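Local coordinates for protein putative cytidylyltransferase (Burkholderia pseudomallei, PDB 5X9Q) that probably transfers the adenylyl group of ATP to D-glycero-beta-D-manno-heptose 1-phosphate, making ADP-heptose and diphosphate in the heptose biosynthesis pathway, at residues Ile22-Leu27 with Phe109-Pro114; Ala29-Leu34 with Ala120-Ile125; Asn71-Val76 with Glu91-Leu96. All coordinates share one frame; numbering follows the deposited sequence.

Contact 1: Ile22-Leu27 with Phe109-Pro114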
ATOM      1  N   ILE A  22      11.996  -5.811 -11.232  1.00 37.20           N
ATOM      2  CA  ILE A  22      13.231  -6.033 -11.917  1.00 38.45           C
ATOM      3  C   ILE A  22      13.776  -7.442 -11.709  1.00 38.62           C
ATOM      4  O   ILE A  22      13.481  -8.091 -10.748  1.00 37.34           O
ATOM      5  CB  ILE A  22      14.240  -4.986 -11.437  1.00 36.46           C
ATOM      6  CG1 ILE A  22      15.543  -5.116 -12.136  1.00 42.29           C
ATOM      7  CG2 ILE A  22      14.590  -5.144  -9.985  1.00 36.20           C
ATOM      8  CD1 ILE A  22      16.270  -3.811 -12.165  1.00 43.37           C
ATOM      9  N   THR A  23      14.567  -7.905 -12.645  1.00 36.08           N
ATOM     10  CA  THR A  23      15.184  -9.220 -12.527  1.00 38.59           C
ATOM     11  C   THR A  23      16.520  -9.149 -11.798  1.00 39.18           C
ATOM     12  O   THR A  23      17.188  -8.114 -11.803  1.00 44.05           O
ATOM     13  CB  THR A  23      15.401  -9.867 -13.908  1.00 42.51           C
ATOM     14  OG1 THR A  23      16.405  -9.140 -14.629  1.00 41.91           O
ATOM     15  CG2 THR A  23      14.106  -9.862 -14.707  1.00 28.96           C
ATOM     16  N   ARG A  24      16.903 -10.255 -11.170  1.00 37.61           N
ATOM     17  CA  ARG A  24      18.154 -10.323 -10.438  1.00 38.42           C
ATOM     18  C   ARG A  24      19.324  -9.831 -11.302  1.00 45.98           C
ATOM     19  O   ARG A  24      20.180  -9.079 -10.818  1.00 41.54           O
ATOM     20  CB  ARG A  24      18.415 -11.741  -9.918  1.00 36.58           C
ATOM     21  CG  ARG A  24      19.832 -11.878  -9.377  1.00 43.68           C
ATOM     22  CD  ARG A  24      20.208 -13.266  -8.881  1.00 39.65           C
ATOM     23  NE  ARG A  24      19.161 -13.889  -8.077  1.00 40.50           N
ATOM     24  CZ  ARG A  24      19.376 -14.916  -7.260  1.00 36.70           C
ATOM     25  NH1 ARG A  24      20.610 -15.400  -7.105  1.00 35.80           N
ATOM     26  NH2 ARG A  24      18.369 -15.430  -6.567  1.00 36.61           N
ATOM     27  N   ASP A  25      19.356 -10.242 -12.572  1.00 44.72           N
ATOM     28  CA  ASP A  25      20.456  -9.860 -13.469  1.00 45.61           C
ATOM     29  C   ASP A  25      20.467  -8.352 -13.694  1.00 41.91           C
ATOM     30  O   ASP A  25      21.510  -7.695 -13.590  1.00 45.59           O
ATOM     31  CB  ASP A  25      20.348 -10.572 -14.823  1.00 49.31           C
ATOM     32  CG  ASP A  25      20.843 -12.006 -14.779  1.00 60.07           C
ATOM     33  OD1 ASP A  25      21.744 -12.306 -13.964  1.00 56.48           O
ATOM     34  OD2 ASP A  25      20.336 -12.828 -15.575  1.00 67.06           O
ATOM     35  N   ALA A  26      19.296  -7.802 -13.982  1.00 40.10           N
ATOM     36  CA  ALA A  26      19.181  -6.370 -14.185  1.00 38.17           C
ATOM     37  C   ALA A  26      19.545  -5.594 -12.916  1.00 42.50           C
ATOM     38  O   ALA A  26      20.271  -4.608 -12.982  1.00 48.93           O
ATOM     39  CB  ALA A  26      17.786  -6.025 -14.622  1.00 38.44           C
ATOM     40  N   LEU A  27      19.098  -6.067 -11.757  1.00 39.18           N
ATOM     41  CA  LEU A  27      19.410  -5.372 -10.514  1.00 37.63           C
ATOM     42  C   LEU A  27      20.908  -5.451 -10.267  1.00 38.20           C
ATOM     43  O   LEU A  27      21.510  -4.503  -9.757  1.00 36.92           O
ATOM     44  CB  LEU A  27      18.627  -5.939  -9.329  1.00 37.48           C
ATOM     45  CG  LEU A  27      18.904  -5.224  -7.999  1.00 40.17           C
ATOM     46  CD1 LEU A  27      18.615  -3.715  -8.092  1.00 32.53           C
ATOM     47  CD2 LEU A  27      18.110  -5.834  -6.863  1.00 33.04           C
ATOM     48  N   PHE A 109      12.913 -14.120  -5.988  1.00 27.54           N
ATOM     49  CA  PHE A 109      13.953 -15.142  -5.948  1.00 25.46           C
ATOM     50  C   PHE A 109      13.311 -16.497  -5.724  1.00 29.38           C
ATOM     51  O   PHE A 109      12.263 -16.590  -5.097  1.00 30.91           O
ATOM     52  CB  PHE A 109      15.002 -14.854  -4.863  1.00 27.30           C
ATOM     53  CG  PHE A 109      14.456 -14.846  -3.469  1.00 28.01           C
ATOM     54  CD1 PHE A 109      13.873 -13.690  -2.937  1.00 24.79           C
ATOM     55  CD2 PHE A 109      14.527 -15.988  -2.678  1.00 27.26           C
ATOM     56  CE1 PHE A 109      13.358 -13.677  -1.635  1.00 25.48           C
ATOM     57  CE2 PHE A 109      14.020 -15.990  -1.373  1.00 30.86           C
ATOM     58  CZ  PHE A 109      13.428 -14.825  -0.849  1.00 30.52           C
ATOM     59  N   ASP A 110      13.934 -17.541  -6.278  1.00 36.25           N
ATOM     60  CA  ASP A 110      13.363 -18.894  -6.302  1.00 37.38           C
ATOM     61  C   ASP A 110      13.859 -19.810  -5.179  1.00 38.88           C
ATOM     62  O   ASP A 110      13.169 -20.747  -4.778  1.00 38.10           O
ATOM     63  CB  ASP A 110      13.690 -19.558  -7.632  1.00 36.70           C
ATOM     64  CG  ASP A 110      12.926 -18.955  -8.785  1.00 35.42           C
ATOM     65  OD1 ASP A 110      11.683 -18.861  -8.716  1.00 48.99           O
ATOM     66  OD2 ASP A 110      13.577 -18.620  -9.791  1.00 35.74           O
ATOM     67  N   GLU A 111      15.078 -19.560  -4.708  1.00 33.44           N
ATOM     68  CA  GLU A 111      15.670 -20.389  -3.675  1.00 32.50           C
ATOM     69  C   GLU A 111      14.858 -20.304  -2.383  1.00 32.10           C
ATOM     70  O   GLU A 111      13.992 -19.435  -2.222  1.00 36.04           O
ATOM     71  CB  GLU A 111      17.131 -19.996  -3.403  1.00 36.24           C
ATOM     72  CG  GLU A 111      18.065 -19.917  -4.627  1.00 37.71           C
ATOM     73  CD  GLU A 111      17.931 -18.610  -5.430  1.00 46.10           C
ATOM     74  OE1 GLU A 111      18.344 -17.553  -4.918  1.00 50.48           O
ATOM     75  OE2 GLU A 111      17.445 -18.626  -6.578  1.00 54.06           O
ATOM     76  N   LYS A 112      15.166 -21.183  -1.441  1.00 29.87           N
ATOM     77  CA  LYS A 112      14.428 -21.233  -0.188  1.00 36.05           C
ATOM     78  C   LYS A 112      14.793 -20.059   0.726  1.00 36.22           C
ATOM     79  O   LYS A 112      13.962 -19.583   1.500  1.00 35.22           O
ATOM     80  CB  LYS A 112      14.723 -22.557   0.529  1.00 40.20           C
ATOM     81  CG  LYS A 112      13.956 -22.773   1.826  1.00 52.33           C
ATOM     82  CD  LYS A 112      14.206 -24.161   2.396  1.00 60.27           C
ATOM     83  CE  LYS A 112      15.697 -24.472   2.455  1.00 80.93           C
ATOM     84  NZ  LYS A 112      15.948 -25.752   3.191  1.00107.16           N
ATOM     85  N   THR A 113      16.036 -19.586   0.620  1.00 31.26           N
ATOM     86  CA  THR A 113      16.484 -18.465   1.423  1.00 31.42           C
ATOM     87  C   THR A 113      16.988 -17.363   0.501  1.00 29.66           C
ATOM     88  O   THR A 113      17.370 -17.624  -0.644  1.00 30.42           O
ATOM     89  CB  THR A 113      17.603 -18.887   2.418  1.00 35.33           C
ATOM     90  OG1 THR A 113      18.846 -19.062   1.730  1.00 33.32           O
ATOM     91  CG2 THR A 113      17.215 -20.163   3.173  1.00 34.93           C
ATOM     92  N   PRO A 114      17.018 -16.128   0.998  1.00 27.83           N
ATOM     93  CA  PRO A 114      17.489 -15.044   0.137  1.00 27.84           C
ATOM     94  C   PRO A 114      19.009 -14.863   0.048  1.00 29.25           C
ATOM     95  O   PRO A 114      19.452 -13.831  -0.492  1.00 25.45           O
ATOM     96  CB  PRO A 114      16.853 -13.808   0.770  1.00 30.65           C
ATOM     97  CG  PRO A 114      16.472 -14.193   2.183  1.00 28.87           C
ATOM     98  CD  PRO A 114      16.651 -15.662   2.346  1.00 34.64           C
TER
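Phe109, the last residue of strand 105-109, meets Arg24 through its CB atom, which lies 3.8 Å from Arg24 NH2 at the edge of the guanidinium. The strand is an outermost one in the parallel sheet of this Rossmann-like nucleotidyltransferase domain, and the loop after it turns back to helix 115-121, while Arg24 stands in the first turn of helix 24-30. Asp110, next along the loop, is tied by a weak hydrogen bond between its OD1 atom and Ser72 OG. Glu111 carries the contact. Its CB points to the side, but a bend at chi2 (80°) swings the carboxylate back to the arginine, which arrives from the opposite direction. Arg24 NH2 donates to Glu111 OE1 over 2.7 Å in a nearly straight bond (165°), and this bond is also the salt bridge of the contact. OE1 lies in the guanidinium plane and receives the N-H on its syn lone pair; the two flat groups are turned steeply, 76° apart, and NH2 alone of the guanidinium nitrogens bonds the carboxylate. Arg24 NH1 turns to Ser116 OG in helix 115-121, which helps fix the rotation of the guanidinium. Pro114, at the N-cap position of that helix, closes the loop over the aromatic side chain: its CA atom sits 3.9 Å above one face of the Phe109 ring, displaced toward the rim.

Contact 2: Ala29-Leu34 with Ala120-Ile125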
ATOM      1  N   ALA A  29      23.328  -5.511 -12.537  1.00 37.65           N
ATOM      2  CA  ALA A  29      23.986  -4.554 -13.429  1.00 35.87           C
ATOM      3  C   ALA A  29      23.873  -3.108 -12.937  1.00 43.39           C
ATOM      4  O   ALA A  29      24.783  -2.289 -13.094  1.00 36.19           O
ATOM      5  CB  ALA A  29      23.398  -4.657 -14.813  1.00 35.89           C
ATOM      6  N   MET A  30      22.733  -2.822 -12.331  1.00 40.82           N
ATOM      7  CA  MET A  30      22.389  -1.505 -11.852  1.00 40.08           C
ATOM      8  C   MET A  30      23.007  -1.179 -10.491  1.00 38.32           C
ATOM      9  O   MET A  30      23.133  -0.006 -10.133  1.00 39.63           O
ATOM     10  CB  MET A  30      20.868  -1.428 -11.764  1.00 38.94           C
ATOM     11  CG  MET A  30      20.298  -0.113 -11.321  1.00 45.49           C
ATOM     12  SD  MET A  30      18.512  -0.256 -11.433  1.00 58.00           S
ATOM     13  CE  MET A  30      18.319  -0.143 -13.213  1.00 54.99           C
ATOM     14  N   ARG A  31      23.427  -2.216  -9.764  1.00 37.78           N
ATOM     15  CA  ARG A  31      23.865  -2.079  -8.374  1.00 34.11           C
ATOM     16  C   ARG A  31      24.866  -0.950  -8.138  1.00 35.24           C
ATOM     17  O   ARG A  31      24.729  -0.174  -7.193  1.00 29.46           O
ATOM     18  CB  ARG A  31      24.479  -3.388  -7.874  1.00 29.35           C
ATOM     19  CG  ARG A  31      25.166  -3.246  -6.507  1.00 32.99           C
ATOM     20  CD  ARG A  31      24.110  -2.889  -5.478  1.00 33.48           C
ATOM     21  NE  ARG A  31      24.585  -2.793  -4.097  1.00 31.96           N
ATOM     22  CZ  ARG A  31      25.129  -1.710  -3.558  1.00 30.45           C
ATOM     23  NH1 ARG A  31      25.285  -0.617  -4.292  1.00 33.24           N
ATOM     24  NH2 ARG A  31      25.506  -1.721  -2.286  1.00 27.18           N
ATOM     25  N   ALA A  32      25.866  -0.859  -9.003  1.00 37.61           N
ATOM     26  CA  ALA A  32      26.931   0.111  -8.809  1.00 36.51           C
ATOM     27  C   ALA A  32      26.409   1.553  -8.892  1.00 39.50           C
ATOM     28  O   ALA A  32      27.020   2.458  -8.329  1.00 42.92           O
ATOM     29  CB  ALA A  32      28.043  -0.121  -9.824  1.00 37.60           C
ATOM     30  N   SER A  33      25.271   1.761  -9.556  1.00 40.40           N
ATOM     31  CA  SER A  33      24.758   3.117  -9.735  1.00 37.20           C
ATOM     32  C   SER A  33      23.650   3.472  -8.743  1.00 38.64           C
ATOM     33  O   SER A  33      23.118   4.581  -8.783  1.00 40.91           O
ATOM     34  CB  SER A  33      24.221   3.314 -11.152  1.00 36.42           C
ATOM     35  OG  SER A  33      23.040   2.573 -11.354  1.00 39.29           O
ATOM     36  N   LEU A  34      23.314   2.547  -7.847  1.00 34.48           N
ATOM     37  CA  LEU A  34      22.332   2.826  -6.804  1.00 32.21           C
ATOM     38  C   LEU A  34      22.922   3.749  -5.726  1.00 36.68           C
ATOM     39  O   LEU A  34      24.122   3.717  -5.454  1.00 37.42           O
ATOM     40  CB  LEU A  34      21.822   1.516  -6.189  1.00 28.40           C
ATOM     41  CG  LEU A  34      20.964   0.610  -7.092  1.00 36.78           C
ATOM     42  CD1 LEU A  34      20.470  -0.615  -6.345  1.00 29.92           C
ATOM     43  CD2 LEU A  34      19.751   1.374  -7.650  1.00 35.51           C
ATOM     44  N   ALA A 120      24.172 -11.281  -4.455  1.00 31.13           N
ATOM     45  CA  ALA A 120      24.173 -10.625  -5.757  1.00 35.66           C
ATOM     46  C   ALA A 120      23.874  -9.128  -5.640  1.00 33.74           C
ATOM     47  O   ALA A 120      24.437  -8.306  -6.351  1.00 38.01           O
ATOM     48  CB  ALA A 120      23.157 -11.326  -6.690  1.00 29.82           C
ATOM     49  N   VAL A 121      22.974  -8.786  -4.730  1.00 31.44           N
ATOM     50  CA  VAL A 121      22.527  -7.420  -4.557  1.00 28.11           C
ATOM     51  C   VAL A 121      23.523  -6.579  -3.740  1.00 32.50           C
ATOM     52  O   VAL A 121      23.672  -5.376  -3.963  1.00 28.45           O
ATOM     53  CB  VAL A 121      21.159  -7.408  -3.863  1.00 29.12           C
ATOM     54  CG1 VAL A 121      20.798  -6.000  -3.392  1.00 25.81           C
ATOM     55  CG2 VAL A 121      20.085  -7.965  -4.811  1.00 29.76           C
ATOM     56  N   HIS A 122      24.183  -7.218  -2.776  1.00 31.16           N
ATOM     57  CA  HIS A 122      25.172  -6.544  -1.950  1.00 30.05           C
ATOM     58  C   HIS A 122      24.695  -5.306  -1.176  1.00 28.42           C
ATOM     59  O   HIS A 122      25.337  -4.254  -1.221  1.00 27.56           O
ATOM     60  CB  HIS A 122      26.388  -6.180  -2.794  1.00 29.71           C
ATOM     61  CG  HIS A 122      27.632  -5.946  -1.999  1.00 28.42           C
ATOM     62  ND1 HIS A 122      28.521  -6.953  -1.692  1.00 33.78           N
ATOM     63  CD2 HIS A 122      28.148  -4.813  -1.463  1.00 24.63           C
ATOM     64  CE1 HIS A 122      29.530  -6.455  -0.998  1.00 28.00           C
ATOM     65  NE2 HIS A 122      29.327  -5.158  -0.845  1.00 28.55           N
ATOM     66  N   PRO A 123      23.553  -5.418  -0.488  1.00 29.94           N
ATOM     67  CA  PRO A 123      23.081  -4.299   0.348  1.00 24.83           C
ATOM     68  C   PRO A 123      24.085  -3.781   1.372  1.00 26.53           C
ATOM     69  O   PRO A 123      24.903  -4.551   1.838  1.00 23.34           O
ATOM     70  CB  PRO A 123      21.860  -4.876   1.080  1.00 19.54           C
ATOM     71  CG  PRO A 123      22.196  -6.351   1.230  1.00 25.73           C
ATOM     72  CD  PRO A 123      22.930  -6.711  -0.054  1.00 21.67           C
ATOM     73  N   ASP A 124      23.989  -2.506   1.738  1.00 27.31           N
ATOM     74  CA  ASP A 124      24.736  -1.973   2.857  1.00 24.41           C
ATOM     75  C   ASP A 124      23.965  -2.249   4.143  1.00 24.80           C
ATOM     76  O   ASP A 124      24.544  -2.365   5.227  1.00 23.61           O
ATOM     77  CB  ASP A 124      24.952  -0.464   2.700  1.00 27.79           C
ATOM     78  CG  ASP A 124      25.650  -0.116   1.412  1.00 31.23           C
ATOM     79  OD1 ASP A 124      26.750  -0.669   1.165  1.00 36.89           O
ATOM     80  OD2 ASP A 124      25.074   0.677   0.626  1.00 32.62           O
ATOM     81  N   ILE A 125      22.648  -2.354   4.042  1.00 21.84           N
ATOM     82  CA  ILE A 125      21.872  -2.562   5.254  1.00 23.50           C
ATOM     83  C   ILE A 125      20.832  -3.626   4.992  1.00 21.89           C
ATOM     84  O   ILE A 125      20.124  -3.558   3.992  1.00 22.79           O
ATOM     85  CB  ILE A 125      21.178  -1.256   5.731  1.00 23.31           C
ATOM     86  CG1 ILE A 125      22.195  -0.142   5.981  1.00 24.23           C
ATOM     87  CG2 ILE A 125      20.339  -1.517   6.973  1.00 23.70           C
ATOM     88  CD1 ILE A 125      21.554   1.191   6.224  1.00 26.91           C
TER
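Arg31 leaves its backbone with CG turned opposite the amide nitrogen (chi1 171°) and then bends at chi2 (64°), a shape that carries the guanidinium across to the backbone of Val121 and His122. The approach is edge-on, with both carbonyl oxygens close to the guanidinium plane. The sound bond is from Arg31 NH2 to His122 O, 2.8 Å long and fairly straight at 162°, although the donor is tilted off the carbonyl plane. Arg31 NE adds two weak, bent bonds, one to Val121 O at 2.7 Å and a longer one to His122 O at 3.3 Å. His122 O is therefore shared by two nitrogens of the same group. These carbonyls lie where helix 115-121 stops: His122 has positive phi and breaks the helical path, and the chain then heads through Pro123 into strand 125-129 of the Rossmann-like parallel sheet. A positive group here faces the negative end of the helix dipole, which would probably strengthen its hold. The His122 side chain comes near with its ring edge but stacks on Trp146 instead. Asp124 approaches at a slant, its carboxylate plane almost perpendicular to the guanidinium. Arg31 NH2 stands 3.8 Å from Asp124 OD2, a long salt bridge; the same oxygen accepts a hydrogen bond from the backbone nitrogen of Val38 at the start of the neighbouring strand. Back on the arginine's own segment, Met30 O accepts from Ser33 N and from Ser33 OG, the latter at 2.9 Å.

Contact 3: Asn71-Val76 with Glu91-Leu96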
ATOM      1  N   ASN A  71       9.775 -14.041  -2.267  1.00 24.51           N
ATOM      2  CA  ASN A  71       9.774 -15.474  -2.533  1.00 31.01           C
ATOM      3  C   ASN A  71       8.856 -15.842  -3.703  1.00 31.21           C
ATOM      4  O   ASN A  71       7.666 -15.488  -3.706  1.00 28.51           O
ATOM      5  CB  ASN A  71       9.326 -16.235  -1.280  1.00 28.34           C
ATOM      6  CG  ASN A  71      10.199 -15.950  -0.078  1.00 32.61           C
ATOM      7  OD1 ASN A  71      10.139 -14.861   0.517  1.00 28.69           O
ATOM      8  ND2 ASN A  71      10.985 -16.943   0.320  1.00 30.05           N
ATOM      9  N   SER A  72       9.398 -16.612  -4.647  1.00 33.09           N
ATOM     10  CA  SER A  72       8.588 -17.227  -5.709  1.00 37.39           C
ATOM     11  C   SER A  72       7.625 -18.202  -5.076  1.00 35.50           C
ATOM     12  O   SER A  72       7.814 -18.620  -3.925  1.00 34.07           O
ATOM     13  CB  SER A  72       9.436 -17.981  -6.733  1.00 33.10           C
ATOM     14  OG  SER A  72       9.841 -19.232  -6.192  1.00 39.77           O
ATOM     15  N   ASP A  73       6.601 -18.573  -5.835  1.00 38.55           N
ATOM     16  CA  ASP A  73       5.571 -19.468  -5.317  1.00 44.53           C
ATOM     17  C   ASP A  73       6.171 -20.816  -4.902  1.00 47.67           C
ATOM     18  O   ASP A  73       5.862 -21.324  -3.813  1.00 50.09           O
ATOM     19  CB  ASP A  73       4.472 -19.669  -6.369  1.00 40.77           C
ATOM     20  CG  ASP A  73       3.743 -18.363  -6.719  1.00 49.10           C
ATOM     21  OD1 ASP A  73       3.528 -17.532  -5.802  1.00 44.30           O
ATOM     22  OD2 ASP A  73       3.420 -18.151  -7.920  1.00 50.21           O
ATOM     23  N   ALA A  74       7.049 -21.364  -5.737  1.00 39.08           N
ATOM     24  CA  ALA A  74       7.709 -22.623  -5.420  1.00 44.81           C
ATOM     25  C   ALA A  74       8.523 -22.444  -4.138  1.00 50.09           C
ATOM     26  O   ALA A  74       8.399 -23.227  -3.196  1.00 56.06           O
ATOM     27  CB  ALA A  74       8.605 -23.062  -6.566  1.00 44.11           C
ATOM     28  N   SER A  75       9.354 -21.403  -4.111  1.00 46.92           N
ATOM     29  CA  SER A  75      10.178 -21.097  -2.949  1.00 46.01           C
ATOM     30  C   SER A  75       9.365 -21.001  -1.659  1.00 45.36           C
ATOM     31  O   SER A  75       9.775 -21.524  -0.622  1.00 40.09           O
ATOM     32  CB  SER A  75      10.957 -19.799  -3.174  1.00 41.66           C
ATOM     33  OG  SER A  75      11.557 -19.350  -1.970  1.00 35.76           O
ATOM     34  N   VAL A  76       8.234 -20.303  -1.695  1.00 49.07           N
ATOM     35  CA  VAL A  76       7.407 -20.152  -0.496  1.00 48.11           C
ATOM     36  C   VAL A  76       6.977 -21.531  -0.018  1.00 55.52           C
ATOM     37  O   VAL A  76       6.825 -21.788   1.177  1.00 58.60           O
ATOM     38  CB  VAL A  76       6.159 -19.295  -0.770  1.00 49.53           C
ATOM     39  CG1 VAL A  76       5.267 -19.249   0.460  1.00 54.37           C
ATOM     40  CG2 VAL A  76       6.563 -17.892  -1.198  1.00 44.61           C
ATOM     41  N   GLU A  91       3.585 -12.659  -8.819  1.00 30.71           N
ATOM     42  CA  GLU A  91       3.637 -11.440  -9.630  1.00 38.87           C
ATOM     43  C   GLU A  91       2.713 -10.456  -8.931  1.00 35.96           C
ATOM     44  O   GLU A  91       2.989  -9.268  -8.861  1.00 36.90           O
ATOM     45  CB  GLU A  91       3.192 -11.631 -11.077  1.00 47.86           C
ATOM     46  CG  GLU A  91       3.396 -10.343 -11.898  1.00 58.32           C
ATOM     47  CD  GLU A  91       2.626 -10.343 -13.209  1.00 80.90           C
ATOM     48  OE1 GLU A  91       2.395 -11.438 -13.775  1.00 88.69           O
ATOM     49  OE2 GLU A  91       2.219  -9.245 -13.654  1.00 76.85           O
ATOM     50  N   ASP A  92       1.631 -10.972  -8.383  1.00 33.01           N
ATOM     51  CA  ASP A  92       0.692 -10.136  -7.676  1.00 36.60           C
ATOM     52  C   ASP A  92       1.251  -9.630  -6.358  1.00 31.67           C
ATOM     53  O   ASP A  92       1.069  -8.460  -6.029  1.00 32.74           O
ATOM     54  CB  ASP A  92      -0.617 -10.906  -7.475  1.00 33.25           C
ATOM     55  CG  ASP A  92      -1.448 -10.959  -8.751  1.00 37.04           C
ATOM     56  OD1 ASP A  92      -0.912 -10.597  -9.832  1.00 39.91           O
ATOM     57  OD2 ASP A  92      -2.626 -11.376  -8.682  1.00 44.52           O
ATOM     58  N   ARG A  93       1.963 -10.491  -5.630  1.00 29.91           N
ATOM     59  CA  ARG A  93       2.567 -10.079  -4.371  1.00 30.37           C
ATOM     60  C   ARG A  93       3.615  -9.013  -4.628  1.00 28.78           C
ATOM     61  O   ARG A  93       3.685  -8.036  -3.895  1.00 28.79           O
ATOM     62  CB  ARG A  93       3.177 -11.265  -3.639  1.00 28.34           C
ATOM     63  CG  ARG A  93       2.136 -12.180  -3.038  1.00 31.03           C
ATOM     64  CD  ARG A  93       2.766 -13.332  -2.283  1.00 31.86           C
ATOM     65  NE  ARG A  93       3.280 -14.365  -3.175  1.00 30.74           N
ATOM     66  CZ  ARG A  93       4.542 -14.785  -3.180  1.00 33.04           C
ATOM     67  NH1 ARG A  93       5.426 -14.251  -2.343  1.00 29.18           N
ATOM     68  NH2 ARG A  93       4.925 -15.733  -4.029  1.00 33.67           N
ATOM     69  N   MET A  94       4.356  -9.159  -5.722  1.00 27.15           N
ATOM     70  CA  MET A  94       5.385  -8.194  -6.073  1.00 26.35           C
ATOM     71  C   MET A  94       4.771  -6.881  -6.548  1.00 31.59           C
ATOM     72  O   MET A  94       5.277  -5.810  -6.214  1.00 27.40           O
ATOM     73  CB  MET A  94       6.297  -8.760  -7.154  1.00 28.47           C
ATOM     74  CG  MET A  94       7.147  -9.906  -6.661  1.00 30.64           C
ATOM     75  SD  MET A  94       8.067 -10.681  -7.992  1.00 31.92           S
ATOM     76  CE  MET A  94       9.263  -9.399  -8.394  1.00 30.35           C
ATOM     77  N   ALA A  95       3.685  -6.962  -7.318  1.00 29.75           N
ATOM     78  CA  ALA A  95       3.023  -5.752  -7.803  1.00 29.85           C
ATOM     79  C   ALA A  95       2.510  -4.859  -6.659  1.00 28.23           C
ATOM     80  O   ALA A  95       2.666  -3.626  -6.709  1.00 28.21           O
ATOM     81  CB  ALA A  95       1.886  -6.118  -8.756  1.00 27.61           C
ATOM     82  N   LEU A  96       1.916  -5.467  -5.629  1.00 29.51           N
ATOM     83  CA  LEU A  96       1.436  -4.712  -4.474  1.00 27.22           C
ATOM     84  C   LEU A  96       2.566  -3.938  -3.843  1.00 27.03           C
ATOM     85  O   LEU A  96       2.431  -2.746  -3.578  1.00 31.12           O
ATOM     86  CB  LEU A  96       0.821  -5.633  -3.431  1.00 31.67           C
ATOM     87  CG  LEU A  96      -0.685  -5.692  -3.367  1.00 32.23           C
ATOM     88  CD1 LEU A  96      -1.178  -4.481  -2.640  1.00 36.96           C
ATOM     89  CD2 LEU A  96      -1.209  -5.722  -4.781  1.00 35.16           C
TER
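Asn71 O is gripped by both terminal nitrogens of Arg93, NH1 at 2.9 Å and NH2 at 2.8 Å. The fork is end-on and nearly coplanar with the guanidinium, and because two N-H groups converge on one oxygen each bond is bent, at 137° and 143°. Asn71 ends strand 65-71 of the Rossmann-like sheet, and Arg93 belongs to helix 90-98, so the arginine ties the exit of a strand to a helix that packs beside it. Its chain is bent at chi3 (-77°), which turns the planar head to the backbone carbonyl. NH2 also donates to Asp73 OD1 at 2.9 Å in a salt bridge; the donor comes from above the carboxylate plane, although OD1 itself lies close to the plane of the guanidinium. Further acceptors complete the setting of this buried group: Arg93 NE bonds Asn88 O and NH1 bonds Val44 O, so all three nitrogens are engaged and the head can hardly rotate. From the same helix, Glu91 and Asp92 form salt bridges with Arg50 of the second subunit, which lies in the HxGH signature of this family. Where the strand gives way to helix 73-76, Ser72 is the N-cap and its OG accepts from Ser75 N at 3.0 Å, a capping bond at the start of the turn that carries Asp73. Further along this helix, Val76 comes from the direction opposite to the arginine, with CG2 3.9 Å from Arg93 NH2.

How the contacts relate
All three contacts hinge on an arginine, but its partners change with depth. Contact 3 is buried, and its guanidinium is surrounded chiefly by backbone carbonyls plus one carboxylate; contacts 1 and 2 are partly buried, the first relying on a side-chain salt bridge and the second on carbonyls at a helix end. Contacts 1 and 2 both join helix 24-30 to the region of helix 115-121, and between them Leu27 packs on Val121 and Leu34. Contact 1 meets contact 3 where the adjacent strands end, through the backbone pair Phe109 O and Ser72 N. Contacts 2 and 3 do not touch, and contact 3 alone reaches the second subunit.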